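Hypothetical shikimate 5-dehydrogenase-like protein HI0607 (PDB 1NPY) catalyses the NADP(+)-dependent oxidation of shikimate to 3-dehydroshikimate in vitro, though so slowly that shikimate may not be its biological substrate. Local coordinates at residues I84-T89 and A99-Y104. Residues are numbered along the deposited sequence; the frame is centred on the assembly and turned at random.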
ATOM      1  N   ILE A  84       1.676   4.062  11.524  1.00 14.43           N
ATOM      2  CA  ILE A  84       2.983   3.669  11.029  1.00 14.82           C
ATOM      3  C   ILE A  84       3.968   4.824  10.845  1.00 14.56           C
ATOM      4  O   ILE A  84       5.052   4.615  10.294  1.00 14.57           O
ATOM      5  CB  ILE A  84       2.830   2.867   9.728  1.00 16.06           C
ATOM      6  CG1 ILE A  84       2.071   3.692   8.692  1.00 14.97           C
ATOM      7  CG2 ILE A  84       2.085   1.554   9.959  1.00 16.59           C
ATOM      8  CD1 ILE A  84       1.975   3.048   7.300  1.00 18.88           C
ATOM      9  N   GLU A  85       3.613   5.999  11.352  1.00 14.81           N
ATOM     10  CA  GLU A  85       4.409   7.220  11.261  1.00 15.86           C
ATOM     11  C   GLU A  85       4.971   7.446   9.860  1.00 13.90           C
ATOM     12  O   GLU A  85       6.159   7.660   9.639  1.00 12.96           O
ATOM     13  CB  GLU A  85       5.462   7.296  12.374  1.00 18.51           C
ATOM     14  CG  GLU A  85       4.835   7.327  13.768  1.00 22.93           C
ATOM     15  CD  GLU A  85       3.880   8.477  14.099  1.00 29.21           C
ATOM     16  OE1 GLU A  85       3.152   8.329  15.115  1.00 28.87           O
ATOM     17  OE2 GLU A  85       3.792   9.533  13.420  1.00 27.22           O
ATOM     18  N   SER A  86       4.082   7.375   8.874  1.00 12.12           N
ATOM     19  CA  SER A  86       4.466   7.520   7.474  1.00 12.06           C
ATOM     20  C   SER A  86       3.231   7.984   6.709  1.00 11.42           C
ATOM     21  O   SER A  86       2.170   7.400   6.905  1.00 12.47           O
ATOM     22  CB  SER A  86       4.875   6.162   6.896  1.00 12.84           C
ATOM     23  OG  SER A  86       5.478   6.276   5.620  1.00 16.50           O
ATOM     24  N   VAL A  87       3.376   8.946   5.804  1.00  9.47           N
ATOM     25  CA  VAL A  87       2.291   9.546   5.038  1.00 10.20           C
ATOM     26  C   VAL A  87       2.422   9.200   3.564  1.00  9.90           C
ATOM     27  O   VAL A  87       3.515   9.346   2.993  1.00 10.71           O
ATOM     28  CB  VAL A  87       2.332  11.079   5.184  1.00 10.62           C
ATOM     29  CG1 VAL A  87       1.348  11.780   4.259  1.00 10.27           C
ATOM     30  CG2 VAL A  87       1.988  11.453   6.621  1.00  9.47           C
ATOM     31  N   ASN A  88       1.336   8.773   2.928  1.00  8.72           N
ATOM     32  CA  ASN A  88       1.340   8.584   1.478  1.00  7.36           C
ATOM     33  C   ASN A  88       0.262   9.410   0.771  1.00  7.85           C
ATOM     34  O   ASN A  88       0.109   9.374  -0.443  1.00  6.95           O
ATOM     35  CB  ASN A  88       1.276   7.109   1.100  1.00 10.66           C
ATOM     36  CG  ASN A  88      -0.152   6.603   0.993  1.00  8.18           C
ATOM     37  OD1 ASN A  88      -1.005   7.116   1.719  1.00  8.33           O
ATOM     38  ND2 ASN A  88      -0.421   5.639   0.094  1.00  7.61           N
ATOM     39  N   THR A  89      -0.473  10.212   1.530  1.00  7.35           N
ATOM     40  CA  THR A  89      -1.601  10.978   0.992  1.00  8.09           C
ATOM     41  C   THR A  89      -1.794  12.284   1.745  1.00  8.77           C
ATOM     42  O   THR A  89      -1.855  12.249   2.968  1.00  9.25           O
ATOM     43  CB  THR A  89      -2.918  10.218   1.175  1.00  9.20           C
ATOM     44  OG1 THR A  89      -2.780   8.932   0.562  1.00  7.90           O
ATOM     45  CG2 THR A  89      -4.025  10.906   0.427  1.00 10.14           C
ATOM     46  N   ALA A  99      -3.198  14.506   6.549  1.00  9.70           N
ATOM     47  CA  ALA A  99      -2.308  13.435   6.106  1.00  9.75           C
ATOM     48  C   ALA A  99      -2.917  12.085   6.451  1.00 10.05           C
ATOM     49  O   ALA A  99      -3.323  11.893   7.592  1.00 11.38           O
ATOM     50  CB  ALA A  99      -0.966  13.557   6.812  1.00 11.05           C
ATOM     51  N   TYR A 100      -2.834  11.142   5.510  1.00  8.68           N
ATOM     52  CA  TYR A 100      -3.343   9.778   5.643  1.00  8.25           C
ATOM     53  C   TYR A 100      -2.329   8.774   5.094  1.00  8.34           C
ATOM     54  O   TYR A 100      -1.350   9.124   4.445  1.00  7.58           O
ATOM     55  CB  TYR A 100      -4.627   9.601   4.816  1.00  8.56           C
ATOM     56  CG  TYR A 100      -5.725  10.576   5.171  1.00  8.25           C
ATOM     57  CD1 TYR A 100      -6.736  10.241   6.068  1.00 13.15           C
ATOM     58  CD2 TYR A 100      -5.734  11.854   4.627  1.00  8.08           C
ATOM     59  CE1 TYR A 100      -7.718  11.178   6.394  1.00 13.07           C
ATOM     60  CE2 TYR A 100      -6.729  12.780   4.926  1.00 12.79           C
ATOM     61  CZ  TYR A 100      -7.721  12.429   5.803  1.00 13.82           C
ATOM     62  OH  TYR A 100      -8.688  13.363   6.129  1.00 14.79           O
ATOM     63  N   ASN A 101      -2.550   7.510   5.432  1.00  8.81           N
ATOM     64  CA  ASN A 101      -1.800   6.446   4.787  1.00  8.12           C
ATOM     65  C   ASN A 101      -2.767   5.417   4.220  1.00  8.05           C
ATOM     66  O   ASN A 101      -3.245   4.550   4.937  1.00  8.66           O
ATOM     67  CB  ASN A 101      -0.732   5.834   5.677  1.00  8.80           C
ATOM     68  CG  ASN A 101       0.205   4.969   4.868  1.00  8.84           C
ATOM     69  OD1 ASN A 101      -0.264   4.054   4.215  1.00  8.93           O
ATOM     70  ND2 ASN A 101       1.487   5.320   4.820  1.00 12.18           N
ATOM     71  N   THR A 102      -2.996   5.498   2.913  1.00  8.76           N
ATOM     72  CA  THR A 102      -3.932   4.598   2.254  1.00  9.62           C
ATOM     73  C   THR A 102      -3.378   3.207   1.973  1.00 10.20           C
ATOM     74  O   THR A 102      -4.154   2.302   1.687  1.00 10.02           O
ATOM     75  CB  THR A 102      -4.540   5.166   0.974  1.00  9.58           C
ATOM     76  OG1 THR A 102      -3.516   5.468   0.024  1.00 10.39           O
ATOM     77  CG2 THR A 102      -5.328   6.424   1.216  1.00  8.84           C
ATOM     78  N   ASP A 103      -2.071   2.996   2.085  1.00  9.88           N
ATOM     79  CA  ASP A 103      -1.585   1.627   2.107  1.00 10.21           C
ATOM     80  C   ASP A 103      -2.098   0.882   3.345  1.00 10.75           C
ATOM     81  O   ASP A 103      -2.602  -0.235   3.231  1.00 10.15           O
ATOM     82  CB  ASP A 103      -0.069   1.605   2.095  1.00 11.54           C
ATOM     83  CG  ASP A 103       0.504   1.928   0.736  1.00 15.06           C
ATOM     84  OD1 ASP A 103      -0.090   1.603  -0.325  1.00 17.72           O
ATOM     85  OD2 ASP A 103       1.635   2.447   0.688  1.00 17.74           O
ATOM     86  N   TYR A 104      -1.974   1.508   4.514  1.00  9.86           N
ATOM     87  CA  TYR A 104      -2.538   0.975   5.742  1.00  9.56           C
ATOM     88  C   TYR A 104      -4.050   0.756   5.604  1.00 11.33           C
ATOM     89  O   TYR A 104      -4.566  -0.318   5.924  1.00 12.31           O
ATOM     90  CB  TYR A 104      -2.181   1.909   6.910  1.00 10.88           C
ATOM     91  CG  TYR A 104      -2.911   1.578   8.188  1.00  7.43           C
ATOM     92  CD1 TYR A 104      -2.411   0.621   9.070  1.00  9.88           C
ATOM     93  CD2 TYR A 104      -4.145   2.166   8.483  1.00 11.33           C
ATOM     94  CE1 TYR A 104      -3.125   0.262  10.203  1.00 11.78           C
ATOM     95  CE2 TYR A 104      -4.838   1.825   9.627  1.00 13.45           C
ATOM     96  CZ  TYR A 104      -4.320   0.885  10.488  1.00 17.49           C
ATOM     97  OH  TYR A 104      -5.050   0.549  11.614  1.00 19.24           O
TER
HETATM   98  O   HOH W   1       1.671   4.488  -1.438  1.00 33.99           O
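The carboxamide of Asn88 clasps Thr102 at both ends, binding its backbone through one arm and its side chain through the other. Thr102 N donates to Asn88 OD1 at 2.8 Å, while Asn88 ND2 gives a hydrogen to Thr102 OG1, 3.1 Å away and close to the amide plane. The hydroxyl of Thr89 also bonds to OD1, from the face opposite that used by Thr102 N, so two donors grip one buried oxygen and fix the amide's rotation. With CG held between its own backbone N and carbonyl carbon (chi1 88°), Asn88 reaches across to the first turn of helix 102-113. Its backbone meanwhile forms a classic beta bulge: Asn88 and Thr89 both face Tyr100, whose O takes a 3.1 Å bond from Asn88 N and a weak one from Thr89 N. Tyr100 N donates to Thr89 O at 2.9 Å, completing the antiparallel pairing of strands 89-93 and 96-100 in the mixed sheet of the substrate-binding domain. A second asparagine works in the reverse direction. Asn101, the helix N-cap, accepts from Tyr104 N through OD1 (3.1 Å), and its ND2 donates to Ser86 O in a nearly straight bond (164°), approaching from above the carbonyl plane. Ile84 CD1 packs 3.4 Å from Asn101 ND2, the two side chains crossing at about a right angle. Ser86 OG bonds to Glu68, beside Lys67, the inferred proton donor/acceptor. A water accepts from Asn88 ND2 and donates to OD2 of Asp103, a probable substrate-binding residue.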